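Local coordinates for LEOA (Escherichia coli, PDB 4AUR), which probably binds and hydrolyses GTP as a bacterial dynamin-like protein of enterotoxigenic Escherichia coli, with a GTPase domain carried on a long helical stalk, at residues I197-L202 and I222-S227; D90-Y95 and E128-R133; W161-R164 and K168-S171; L19-M24 and D276-I281. All coordinates share one frame; numbering follows the deposited sequence.

Contact 1: I197-L202 and I222-S227; sequences IKKANL and IVCVAS
K199 swings its CG anti to its own carbonyl carbon (chi1 -85°), and with chi1 at -52° I222 has CG1 beside its backbone N and CG2 anti to that N, which brings the two groups together between helix and strand. K199 CG lies 3.6 Å from I222 CG2, the lysine chain running one way and the isoleucine the other. The same lysine methylene also rests 3.8 Å from C224 SG, and K199 CD is equally near that sulfur, so the aliphatic half of K199 bridges the two strand residues. A bend at chi3 then carries the chain alongside the strand, with K199 CE 3.8 Å from I222 O. The other branch of I222 reaches the helix backbone, its CD1 3.6 Å from K199 O. One turn on, L202 CD2 approaches I222 CG2 from a different side than K199 CG, 4.1 Å away, a purely apolar touch.

The helix and strand segments run largely antiparallel, 141° between their directions, and the axes of these short segments approach to 8.9 Å. This is the last beta-alpha-beta crossover of the GTPase fold: helix 188-209 returns the chain from strand 172-177 to the outermost strand 221-224, and helix 214-219 intervenes just before that strand. L202 also packs on F174 and I176 of strand 172-177, while V223 and V225 join I176 by backbone hydrogen bonds.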
loop_
_atom_site.group_PDB
_atom_site.type_symbol
_atom_site.label_atom_id
_atom_site.label_comp_id
_atom_site.label_asym_id
_atom_site.label_seq_id
_atom_site.Cartn_x
_atom_site.Cartn_y
_atom_site.Cartn_z
ATOM N N ILE A 197 16.071 11.425 48.175
ATOM C CA ILE A 197 15.016 11.893 49.076
ATOM C C ILE A 197 14.637 13.323 48.718
ATOM O O ILE A 197 13.448 13.642 48.643
ATOM C CB ILE A 197 15.423 11.767 50.565
ATOM C CG1 ILE A 197 15.559 10.289 50.929
ATOM C CG2 ILE A 197 14.389 12.391 51.495
ATOM C CD1 ILE A 197 15.896 10.018 52.379
ATOM N N LYS A 198 15.633 14.168 48.470
ATOM C CA LYS A 198 15.378 15.534 48.022
ATOM C C LYS A 198 14.723 15.576 46.653
ATOM O O LYS A 198 13.866 16.408 46.426
ATOM C CB LYS A 198 16.658 16.350 48.011
ATOM C CG LYS A 198 17.257 16.532 49.408
ATOM C CD LYS A 198 16.549 17.636 50.176
ATOM C CE LYS A 198 17.073 17.794 51.589
ATOM N NZ LYS A 198 16.337 18.852 52.332
ATOM N N LYS A 199 15.107 14.683 45.744
ATOM C CA LYS A 199 14.424 14.583 44.438
ATOM C C LYS A 199 12.959 14.225 44.617
ATOM O O LYS A 199 12.115 14.698 43.883
ATOM C CB LYS A 199 15.097 13.559 43.508
ATOM C CG LYS A 199 16.276 14.136 42.716
ATOM C CD LYS A 199 17.341 13.115 42.298
ATOM C CE LYS A 199 17.063 12.471 40.943
ATOM N NZ LYS A 199 18.196 11.588 40.540
ATOM N N ALA A 200 12.658 13.393 45.600
ATOM C CA ALA A 200 11.291 12.979 45.860
ATOM C C ALA A 200 10.463 14.086 46.475
ATOM O O ALA A 200 9.315 14.238 46.139
ATOM C CB ALA A 200 11.280 11.763 46.767
ATOM N N ASN A 201 11.051 14.822 47.408
ATOM C CA ASN A 201 10.384 15.935 48.070
ATOM C C ASN A 201 9.975 17.022 47.099
ATOM O O ASN A 201 8.800 17.382 47.035
ATOM C CB ASN A 201 11.297 16.542 49.132
ATOM C CG ASN A 201 10.579 17.540 50.008
ATOM O OD1 ASN A 201 10.975 18.687 50.096
ATOM N ND2 ASN A 201 9.509 17.101 50.660
ATOM N N LEU A 202 10.948 17.527 46.335
ATOM C CA LEU A 202 10.702 18.533 45.302
ATOM C C LEU A 202 9.718 18.061 44.264
ATOM O O LEU A 202 8.930 18.849 43.729
ATOM C CB LEU A 202 11.991 18.897 44.582
ATOM C CG LEU A 202 11.869 19.951 43.485
ATOM C CD1 LEU A 202 11.351 21.251 44.064
ATOM C CD2 LEU A 202 13.212 20.175 42.834
ATOM N N ILE A 222 15.141 16.396 37.365
ATOM C CA ILE A 222 15.756 16.917 38.577
ATOM C C ILE A 222 17.186 16.431 38.735
ATOM O O ILE A 222 17.504 15.277 38.485
ATOM C CB ILE A 222 14.958 16.553 39.851
ATOM C CG1 ILE A 222 13.497 16.958 39.683
ATOM C CG2 ILE A 222 15.543 17.276 41.057
ATOM C CD1 ILE A 222 12.610 16.534 40.826
ATOM N N VAL A 223 18.033 17.337 39.183
ATOM C CA VAL A 223 19.424 17.064 39.327
ATOM C C VAL A 223 19.927 17.721 40.599
ATOM O O VAL A 223 19.591 18.861 40.891
ATOM C CB VAL A 223 20.173 17.588 38.099
ATOM C CG1 VAL A 223 21.594 17.950 38.437
ATOM C CG2 VAL A 223 20.147 16.534 36.996
ATOM N N CYS A 224 20.727 16.983 41.356
ATOM C CA CYS A 224 21.252 17.476 42.613
ATOM C C CYS A 224 22.704 17.882 42.399
ATOM O O CYS A 224 23.464 17.174 41.750
ATOM C CB CYS A 224 21.117 16.405 43.693
ATOM S SG CYS A 224 19.415 15.821 43.966
ATOM N N VAL A 225 23.094 19.023 42.940
ATOM C CA VAL A 225 24.356 19.610 42.569
ATOM C C VAL A 225 24.873 20.485 43.706
ATOM O O VAL A 225 24.126 20.817 44.633
ATOM C CB VAL A 225 24.135 20.396 41.250
ATOM C CG1 VAL A 225 24.866 21.738 41.201
ATOM C CG2 VAL A 225 24.475 19.522 40.047
ATOM N N ALA A 226 26.159 20.833 43.647
ATOM C CA ALA A 226 26.769 21.718 44.622
ATOM C C ALA A 226 27.676 22.705 43.944
ATOM O O ALA A 226 28.874 22.654 44.118
ATOM C CB ALA A 226 27.559 20.901 45.622
ATOM N N SER A 227 27.091 23.622 43.188
ATOM C CA SER A 227 27.845 24.560 42.347
ATOM C C SER A 227 29.154 25.090 42.945
ATOM O O SER A 227 30.157 25.229 42.240
ATOM C CB SER A 227 26.975 25.769 42.022
ATOM O OG SER A 227 26.780 26.562 43.173
#

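Contact 2: D90-Y95 and E128-R133; sequences DRLSIY and EDLTRR
At the edge strand 93-95 of the dynamin-type GTPase sheet, antiparallel to its neighbour 104-108, L92, just before the strand, packs against the first turn of helix 129-136. That order of strands is the one expected of a Ras-like G domain, and D108 and P110, near S93, belong to a sequence resembling the G3 (DTPG) motif. The chain between that motif and the helix, with 114-120 not modelled, probably corresponds to the switch II region, so the contact ties its far end back to the sheet edge.

L92 carries the contact. Its CB sits 3.5 Å from T131 CG2, the leucine and threonine lying side by side but pointed opposite ways. The leucine has its CG anti to the backbone N (chi1 175°), which carries CG toward the helix; CD1 then lies 4.0 Å from T131 CB, and CD2 4.2 Å from T131 CA. L92 CD2 also touches L130 CD2 at 4.3 Å, a looser apolar meeting near the surface. Y134, one turn on, extends the same patch to L92 and I94. R91 NH1 and E128 OE2 carry opposite charges but stay 4.8 Å apart, so any attraction is long-range.

E128 takes the N-cap position, and its O accepts the R132 N bond of the first turn. T131 turns CG2 to the leucine while OG1, placed between its backbone N and carbonyl carbon (chi1 76°), donates to V125 O.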
loop_
_atom_site.group_PDB
_atom_site.type_symbol
_atom_site.label_atom_id
_atom_site.label_comp_id
_atom_site.label_asym_id
_atom_site.label_seq_id
_atom_site.Cartn_x
_atom_site.Cartn_y
_atom_site.Cartn_z
ATOM N N ASP A 90 12.192 45.199 37.110
ATOM C CA ASP A 90 10.877 44.648 36.737
ATOM C C ASP A 90 10.687 44.606 35.212
ATOM O O ASP A 90 9.775 45.231 34.668
ATOM C CB ASP A 90 9.729 45.409 37.431
ATOM C CG ASP A 90 9.522 44.963 38.875
ATOM O OD1 ASP A 90 9.072 43.813 39.091
ATOM O OD2 ASP A 90 9.814 45.759 39.792
ATOM N N ARG A 91 11.578 43.875 34.543
ATOM C CA ARG A 91 11.484 43.597 33.121
ATOM C C ARG A 91 12.186 42.267 32.876
ATOM O O ARG A 91 12.867 41.741 33.741
ATOM C CB ARG A 91 12.211 44.647 32.250
ATOM C CG ARG A 91 11.884 46.110 32.469
ATOM C CD ARG A 91 10.536 46.508 31.893
ATOM N NE ARG A 91 10.165 47.846 32.363
ATOM C CZ ARG A 91 8.972 48.420 32.194
ATOM N NH1 ARG A 91 7.989 47.786 31.547
ATOM N NH2 ARG A 91 8.764 49.645 32.676
ATOM N N LEU A 92 12.046 41.758 31.665
ATOM C CA LEU A 92 12.880 40.693 31.178
ATOM C C LEU A 92 14.294 41.192 30.932
ATOM O O LEU A 92 14.533 42.383 30.688
ATOM C CB LEU A 92 12.300 40.205 29.864
ATOM C CG LEU A 92 13.029 39.156 29.043
ATOM C CD1 LEU A 92 12.777 37.789 29.637
ATOM C CD2 LEU A 92 12.539 39.223 27.606
ATOM N N SER A 93 15.245 40.275 30.966
ATOM C CA SER A 93 16.600 40.651 30.682
ATOM C C SER A 93 17.395 39.535 30.033
ATOM O O SER A 93 17.129 38.346 30.235
ATOM C CB SER A 93 17.292 41.180 31.949
ATOM O OG SER A 93 16.936 40.420 33.093
ATOM N N ILE A 94 18.379 39.962 29.242
ATOM C CA ILE A 94 19.147 39.091 28.387
ATOM C C ILE A 94 20.618 39.385 28.538
ATOM O O ILE A 94 21.020 40.536 28.448
ATOM C CB ILE A 94 18.777 39.322 26.917
ATOM C CG1 ILE A 94 17.266 39.246 26.760
ATOM C CG2 ILE A 94 19.488 38.307 26.031
ATOM C CD1 ILE A 94 16.783 38.671 25.451
ATOM N N TYR A 95 21.417 38.341 28.741
ATOM C CA TYR A 95 22.857 38.474 28.866
ATOM C C TYR A 95 23.493 37.620 27.784
ATOM O O TYR A 95 23.079 36.497 27.572
ATOM C CB TYR A 95 23.309 38.065 30.258
ATOM C CG TYR A 95 22.489 38.720 31.338
ATOM C CD1 TYR A 95 22.824 39.969 31.853
ATOM C CD2 TYR A 95 21.343 38.107 31.817
ATOM C CE1 TYR A 95 22.037 40.575 32.838
ATOM C CE2 TYR A 95 20.551 38.697 32.792
ATOM C CZ TYR A 95 20.894 39.926 33.309
ATOM O OH TYR A 95 20.077 40.467 34.300
ATOM N N GLU A 128 3.147 38.980 30.287
ATOM C CA GLU A 128 3.630 39.793 29.182
ATOM C C GLU A 128 3.989 38.878 28.010
ATOM O O GLU A 128 4.864 38.036 28.122
ATOM C CB GLU A 128 4.877 40.586 29.583
ATOM C CG GLU A 128 4.667 41.697 30.611
ATOM C CD GLU A 128 5.967 42.440 31.004
ATOM O OE1 GLU A 128 7.098 42.016 30.615
ATOM O OE2 GLU A 128 5.850 43.475 31.711
ATOM N N ASP A 129 3.333 39.066 26.870
ATOM C CA ASP A 129 3.574 38.233 25.715
ATOM C C ASP A 129 5.045 38.189 25.397
ATOM O O ASP A 129 5.554 37.154 24.985
ATOM C CB ASP A 129 2.785 38.724 24.512
ATOM C CG ASP A 129 1.282 38.596 24.703
ATOM O OD1 ASP A 129 0.807 37.546 25.195
ATOM O OD2 ASP A 129 0.566 39.548 24.349
ATOM N N LEU A 130 5.758 39.283 25.626
ATOM C CA LEU A 130 7.186 39.296 25.320
ATOM C C LEU A 130 8.001 38.326 26.163
ATOM O O LEU A 130 8.687 37.479 25.629
ATOM C CB LEU A 130 7.750 40.687 25.451
ATOM C CG LEU A 130 9.238 40.848 25.221
ATOM C CD1 LEU A 130 9.513 40.995 23.739
ATOM C CD2 LEU A 130 9.709 42.072 25.990
ATOM N N THR A 131 7.922 38.424 27.475
ATOM C CA THR A 131 8.764 37.587 28.325
ATOM C C THR A 131 8.327 36.118 28.221
ATOM O O THR A 131 9.135 35.176 28.363
ATOM C CB THR A 131 8.750 38.048 29.795
ATOM O OG1 THR A 131 7.536 37.649 30.385
ATOM C CG2 THR A 131 8.838 39.543 29.914
ATOM N N ARG A 132 7.047 35.928 27.946
ATOM C CA ARG A 132 6.518 34.608 27.641
ATOM C C ARG A 132 7.129 34.027 26.349
ATOM O O ARG A 132 7.549 32.855 26.307
ATOM C CB ARG A 132 4.996 34.686 27.537
ATOM C CG ARG A 132 4.263 35.010 28.850
ATOM C CD ARG A 132 2.809 35.378 28.575
ATOM N NE ARG A 132 2.085 34.224 28.042
ATOM C CZ ARG A 132 1.377 33.364 28.769
ATOM N NH1 ARG A 132 1.245 33.529 30.079
ATOM N NH2 ARG A 132 0.812 32.329 28.180
ATOM N N ARG A 133 7.197 34.837 25.292
ATOM C CA ARG A 133 7.833 34.385 24.045
ATOM C C ARG A 133 9.325 34.047 24.236
ATOM O O ARG A 133 9.815 33.076 23.694
ATOM C CB ARG A 133 7.664 35.434 22.976
ATOM C CG ARG A 133 8.004 35.017 21.544
ATOM C CD ARG A 133 7.877 36.182 20.568
ATOM N NE ARG A 133 6.901 37.155 21.077
ATOM C CZ ARG A 133 7.020 38.477 21.013
ATOM N NH1 ARG A 133 8.056 39.048 20.415
ATOM N NH2 ARG A 133 6.078 39.238 21.547
#

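Contact 3: W161-R164 and K168-S171; sequences WVLR and KLSS
One hydrogen bond joins the two segments: K168 N donates to V162 O at 3.0 Å, nearly straight at 169° and lying in the carbonyl plane. It ties the chain leaving helix 156-165 back to a carbonyl of that helix, where the turns have widened to the pi type.

Apolar contacts lie beside it. L163 CD2 rests on the backbone of L169, 3.9 Å from its CA, and L169 CB is 4.0 Å from the same methyl, the two side chains set at a slant to each other. V162 CG1 approaches K168 CB more loosely, at 4.4 Å. L169 turns on to E216 and Q219 of helix 214-219.

The remaining polar links fold the second segment on itself before strand 172-177 of the GTPase domain. S171 N bonds to K168 O at 3.2 Å, and S171 OG is a weak partner of both K168 O and K168 NZ. With chi2 -77° and chi3 -75° the lysine curls back, and NZ bonds to S136 O and A138 O, which probably offsets the cost of burying the amine.

Across the contact itself, the near-straight bond from K168 N satisfies a buried carbonyl of the widened turn, with the L163 and L169 packing alongside.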
loop_
_atom_site.group_PDB
_atom_site.type_symbol
_atom_site.label_atom_id
_atom_site.label_comp_id
_atom_site.label_asym_id
_atom_site.label_seq_id
_atom_site.Cartn_x
_atom_site.Cartn_y
_atom_site.Cartn_z
ATOM N N TRP A 161 3.457 28.524 35.899
ATOM C CA TRP A 161 3.637 29.329 34.696
ATOM C C TRP A 161 4.539 28.616 33.716
ATOM O O TRP A 161 4.257 28.558 32.553
ATOM C CB TRP A 161 4.266 30.646 35.114
ATOM C CG TRP A 161 4.509 31.600 34.030
ATOM C CD1 TRP A 161 3.612 32.060 33.136
ATOM C CD2 TRP A 161 5.750 32.253 33.742
ATOM N NE1 TRP A 161 4.212 32.952 32.302
ATOM C CE2 TRP A 161 5.529 33.086 32.652
ATOM C CE3 TRP A 161 7.037 32.199 34.306
ATOM C CZ2 TRP A 161 6.543 33.878 32.096
ATOM C CZ3 TRP A 161 8.039 32.983 33.757
ATOM C CH2 TRP A 161 7.786 33.810 32.660
ATOM N N VAL A 162 5.619 28.038 34.216
ATOM C CA VAL A 162 6.591 27.361 33.385
ATOM C C VAL A 162 6.081 26.032 32.901
ATOM O O VAL A 162 6.201 25.704 31.719
ATOM C CB VAL A 162 7.886 27.127 34.158
ATOM C CG1 VAL A 162 8.868 26.312 33.337
ATOM C CG2 VAL A 162 8.508 28.455 34.501
ATOM N N LEU A 163 5.529 25.250 33.814
ATOM C CA LEU A 163 5.200 23.854 33.512
ATOM C C LEU A 163 3.818 23.729 32.917
ATOM O O LEU A 163 3.606 22.939 32.022
ATOM C CB LEU A 163 5.285 22.989 34.758
ATOM C CG LEU A 163 6.578 23.017 35.555
ATOM C CD1 LEU A 163 6.448 22.086 36.745
ATOM C CD2 LEU A 163 7.781 22.598 34.737
ATOM N N ARG A 164 2.872 24.502 33.408
ATOM C CA ARG A 164 1.536 24.399 32.889
ATOM C C ARG A 164 1.313 25.407 31.773
ATOM O O ARG A 164 1.135 25.009 30.618
ATOM C CB ARG A 164 0.506 24.573 33.994
ATOM C CG ARG A 164 -0.912 24.306 33.522
ATOM C CD ARG A 164 -1.323 22.899 33.891
ATOM N NE ARG A 164 -0.629 21.933 33.055
ATOM C CZ ARG A 164 -0.412 20.661 33.378
ATOM N NH1 ARG A 164 -0.811 20.162 34.547
ATOM N NH2 ARG A 164 0.223 19.878 32.515
ATOM N N LYS A 168 6.658 23.902 29.342
ATOM C CA LYS A 168 8.078 23.641 29.077
ATOM C C LYS A 168 8.696 22.665 30.049
ATOM O O LYS A 168 9.881 22.760 30.373
ATOM C CB LYS A 168 8.867 24.934 29.137
ATOM C CG LYS A 168 8.375 26.011 28.198
ATOM C CD LYS A 168 8.821 25.741 26.776
ATOM C CE LYS A 168 10.296 26.058 26.649
ATOM N NZ LYS A 168 10.857 25.544 25.383
ATOM N N LEU A 169 7.916 21.698 30.496
ATOM C CA LEU A 169 8.423 20.688 31.410
ATOM C C LEU A 169 9.488 19.814 30.723
ATOM O O LEU A 169 10.525 19.524 31.313
ATOM C CB LEU A 169 7.244 19.856 31.944
ATOM C CG LEU A 169 7.405 18.672 32.907
ATOM C CD1 LEU A 169 6.047 18.275 33.438
ATOM C CD2 LEU A 169 8.010 17.472 32.227
ATOM N N SER A 170 9.254 19.406 29.477
ATOM C CA SER A 170 10.228 18.563 28.772
ATOM C C SER A 170 11.585 19.247 28.629
ATOM O O SER A 170 12.561 18.567 28.362
ATOM C CB SER A 170 9.723 18.141 27.371
ATOM O OG SER A 170 9.922 19.152 26.387
ATOM N N SER A 171 11.639 20.576 28.777
ATOM C CA SER A 171 12.870 21.330 28.573
ATOM C C SER A 171 13.370 22.086 29.809
ATOM O O SER A 171 14.233 22.951 29.711
ATOM C CB SER A 171 12.712 22.277 27.372
ATOM O OG SER A 171 11.856 23.359 27.600
#

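Contact 4: L19-M24 and D276-I281; sequences LQLRGM and DVVKDI
L21 lays its two methyls against the start of K279, the side chains meeting at a slant. CD2 of L21 lies 3.8 Å from K279 CB and equally close to K279 CA, while its other branch, CD1, is 4.0 Å from that CA. The leucine therefore straddles the start of the lysine side chain. With CG anti to its backbone N, chi1 -168° directs the L21 side chain toward helix 275-343. K279 starts extended and bends at chi3; the rest of its chain leads away from L21, so the contact rests on its backbone end and CB.

These segments belong to helix 3-30 and to helix 275-343, which run in roughly the same direction here. With helix 547-567 near the C terminus close by, they form part of the helical bundle beside the GTPase domain, consistent with the neck of dynamin-like proteins, where chain ends and stalk meet.

V278 comes in next to the lysine: its CG1 touches L21 CD2 at 4.0 Å. V282, one turn further along, takes L21 on as well. It also meets M24, a selenomethionine here, whose side chain continues to L563, L566 and M567 of helix 547-567.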
loop_
_atom_site.group_PDB
_atom_site.type_symbol
_atom_site.label_atom_id
_atom_site.label_comp_id
_atom_site.label_asym_id
_atom_site.label_seq_id
_atom_site.Cartn_x
_atom_site.Cartn_y
_atom_site.Cartn_z
ATOM N N LEU A 19 15.252 20.609 4.737
ATOM C CA LEU A 19 15.603 20.366 3.344
ATOM C C LEU A 19 14.911 19.092 2.822
ATOM O O LEU A 19 14.475 19.052 1.688
ATOM C CB LEU A 19 17.120 20.311 3.140
ATOM C CG LEU A 19 17.895 21.625 3.312
ATOM C CD1 LEU A 19 19.393 21.370 3.413
ATOM C CD2 LEU A 19 17.656 22.602 2.191
ATOM N N GLN A 20 14.800 18.063 3.648
ATOM C CA GLN A 20 14.100 16.845 3.241
ATOM C C GLN A 20 12.630 17.134 3.066
ATOM O O GLN A 20 11.977 16.582 2.202
ATOM C CB GLN A 20 14.251 15.764 4.292
ATOM C CG GLN A 20 15.676 15.241 4.447
ATOM C CD GLN A 20 15.928 14.728 5.849
ATOM O OE1 GLN A 20 14.991 14.460 6.609
ATOM N NE2 GLN A 20 17.192 14.589 6.203
ATOM N N LEU A 21 12.108 18.011 3.912
ATOM C CA LEU A 21 10.746 18.480 3.762
ATOM C C LEU A 21 10.560 19.114 2.410
ATOM O O LEU A 21 9.639 18.787 1.694
ATOM C CB LEU A 21 10.394 19.466 4.866
ATOM C CG LEU A 21 8.912 19.802 4.991
ATOM C CD1 LEU A 21 8.128 18.508 5.104
ATOM C CD2 LEU A 21 8.652 20.703 6.177
ATOM N N ARG A 22 11.458 20.012 2.043
ATOM C CA ARG A 22 11.448 20.634 0.710
ATOM C C ARG A 22 11.444 19.613 -0.404
ATOM O O ARG A 22 10.761 19.784 -1.383
ATOM C CB ARG A 22 12.644 21.566 0.550
ATOM C CG ARG A 22 12.266 22.885 -0.102
ATOM C CD ARG A 22 13.322 23.951 0.116
ATOM N NE ARG A 22 14.606 23.561 -0.454
ATOM C CZ ARG A 22 15.673 24.334 -0.496
ATOM N NH1 ARG A 22 15.646 25.568 -0.010
ATOM N NH2 ARG A 22 16.780 23.868 -1.029
ATOM N N GLY A 23 12.213 18.549 -0.239
ATOM C CA GLY A 23 12.282 17.480 -1.220
ATOM C C GLY A 23 10.971 16.742 -1.296
ATOM O O GLY A 23 10.565 16.299 -2.357
HETATM N N MSE A 24 10.295 16.615 -0.166
HETATM C CA MSE A 24 9.061 15.867 -0.115
HETATM C C MSE A 24 8.037 16.694 -0.810
HETATM O O MSE A 24 7.180 16.138 -1.495
HETATM C CB MSE A 24 8.669 15.551 1.323
HETATM C CG MSE A 24 9.516 14.429 1.876
HETATM SE SE MSE A 24 8.775 13.918 3.637
HETATM C CE MSE A 24 10.230 14.398 4.860
ATOM N N ASP A 276 6.603 23.212 12.314
ATOM C CA ASP A 276 6.005 22.048 12.948
ATOM C C ASP A 276 4.747 21.644 12.189
ATOM O O ASP A 276 4.564 20.497 11.841
ATOM C CB ASP A 276 5.670 22.324 14.420
ATOM C CG ASP A 276 4.884 23.624 14.623
ATOM O OD1 ASP A 276 4.982 24.539 13.758
ATOM O OD2 ASP A 276 4.180 23.749 15.662
ATOM N N VAL A 277 3.897 22.616 11.927
ATOM C CA VAL A 277 2.599 22.407 11.350
ATOM C C VAL A 277 2.741 21.978 9.880
ATOM O O VAL A 277 2.101 21.008 9.439
ATOM C CB VAL A 277 1.785 23.707 11.501
ATOM C CG1 VAL A 277 0.513 23.685 10.691
ATOM C CG2 VAL A 277 1.454 23.937 12.950
ATOM N N VAL A 278 3.587 22.691 9.133
ATOM C CA VAL A 278 3.842 22.381 7.722
ATOM C C VAL A 278 4.317 20.936 7.574
ATOM O O VAL A 278 3.867 20.209 6.721
ATOM C CB VAL A 278 4.906 23.357 7.134
ATOM C CG1 VAL A 278 5.380 22.921 5.755
ATOM C CG2 VAL A 278 4.356 24.783 7.077
ATOM N N LYS A 279 5.234 20.541 8.437
ATOM C CA LYS A 279 5.877 19.254 8.377
ATOM C C LYS A 279 4.912 18.141 8.771
ATOM O O LYS A 279 4.946 17.056 8.185
ATOM C CB LYS A 279 7.102 19.287 9.295
ATOM C CG LYS A 279 7.856 17.979 9.468
ATOM C CD LYS A 279 9.070 18.125 10.388
ATOM C CE LYS A 279 9.113 16.997 11.415
ATOM N NZ LYS A 279 10.492 16.759 11.941
ATOM N N ASP A 280 4.044 18.393 9.751
ATOM C CA ASP A 280 3.102 17.359 10.184
ATOM C C ASP A 280 2.145 17.090 9.049
ATOM O O ASP A 280 1.789 15.958 8.811
ATOM C CB ASP A 280 2.320 17.739 11.468
ATOM C CG ASP A 280 3.184 17.661 12.768
ATOM O OD1 ASP A 280 4.283 17.024 12.788
ATOM O OD2 ASP A 280 2.752 18.272 13.784
ATOM N N ILE A 281 1.725 18.130 8.350
ATOM C CA ILE A 281 0.808 17.958 7.228
ATOM C C ILE A 281 1.462 17.218 6.067
ATOM O O ILE A 281 0.859 16.335 5.480
ATOM C CB ILE A 281 0.229 19.307 6.742
ATOM C CG1 ILE A 281 -0.787 19.842 7.747
ATOM C CG2 ILE A 281 -0.476 19.162 5.410
ATOM C CD1 ILE A 281 -1.041 21.337 7.600
#

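In the fold
Contacts 1, 2 and 3 lie in the GTPase domain, and contact 4 closes a chain loop that contains them all. Contacts 1 and 2 reach the two outermost strands of one sheet, their centres 28 Å apart. Contact 3, 18 Å from contact 1 and 16 Å from contact 2 between centres, lies closer to each than they do to one another and touches contact 2, where R132 NH1 is 3.8 Å from W161 NE1. At the end of segment 222-227, S227 packs on S68 and V69, which directly follow the probable P-loop, and bonds to N177 of an NKxD-like sequence, consistent with a position beside the nucleotide site. Contact 4 stands about 12 Å from contact 3 between nearest atoms.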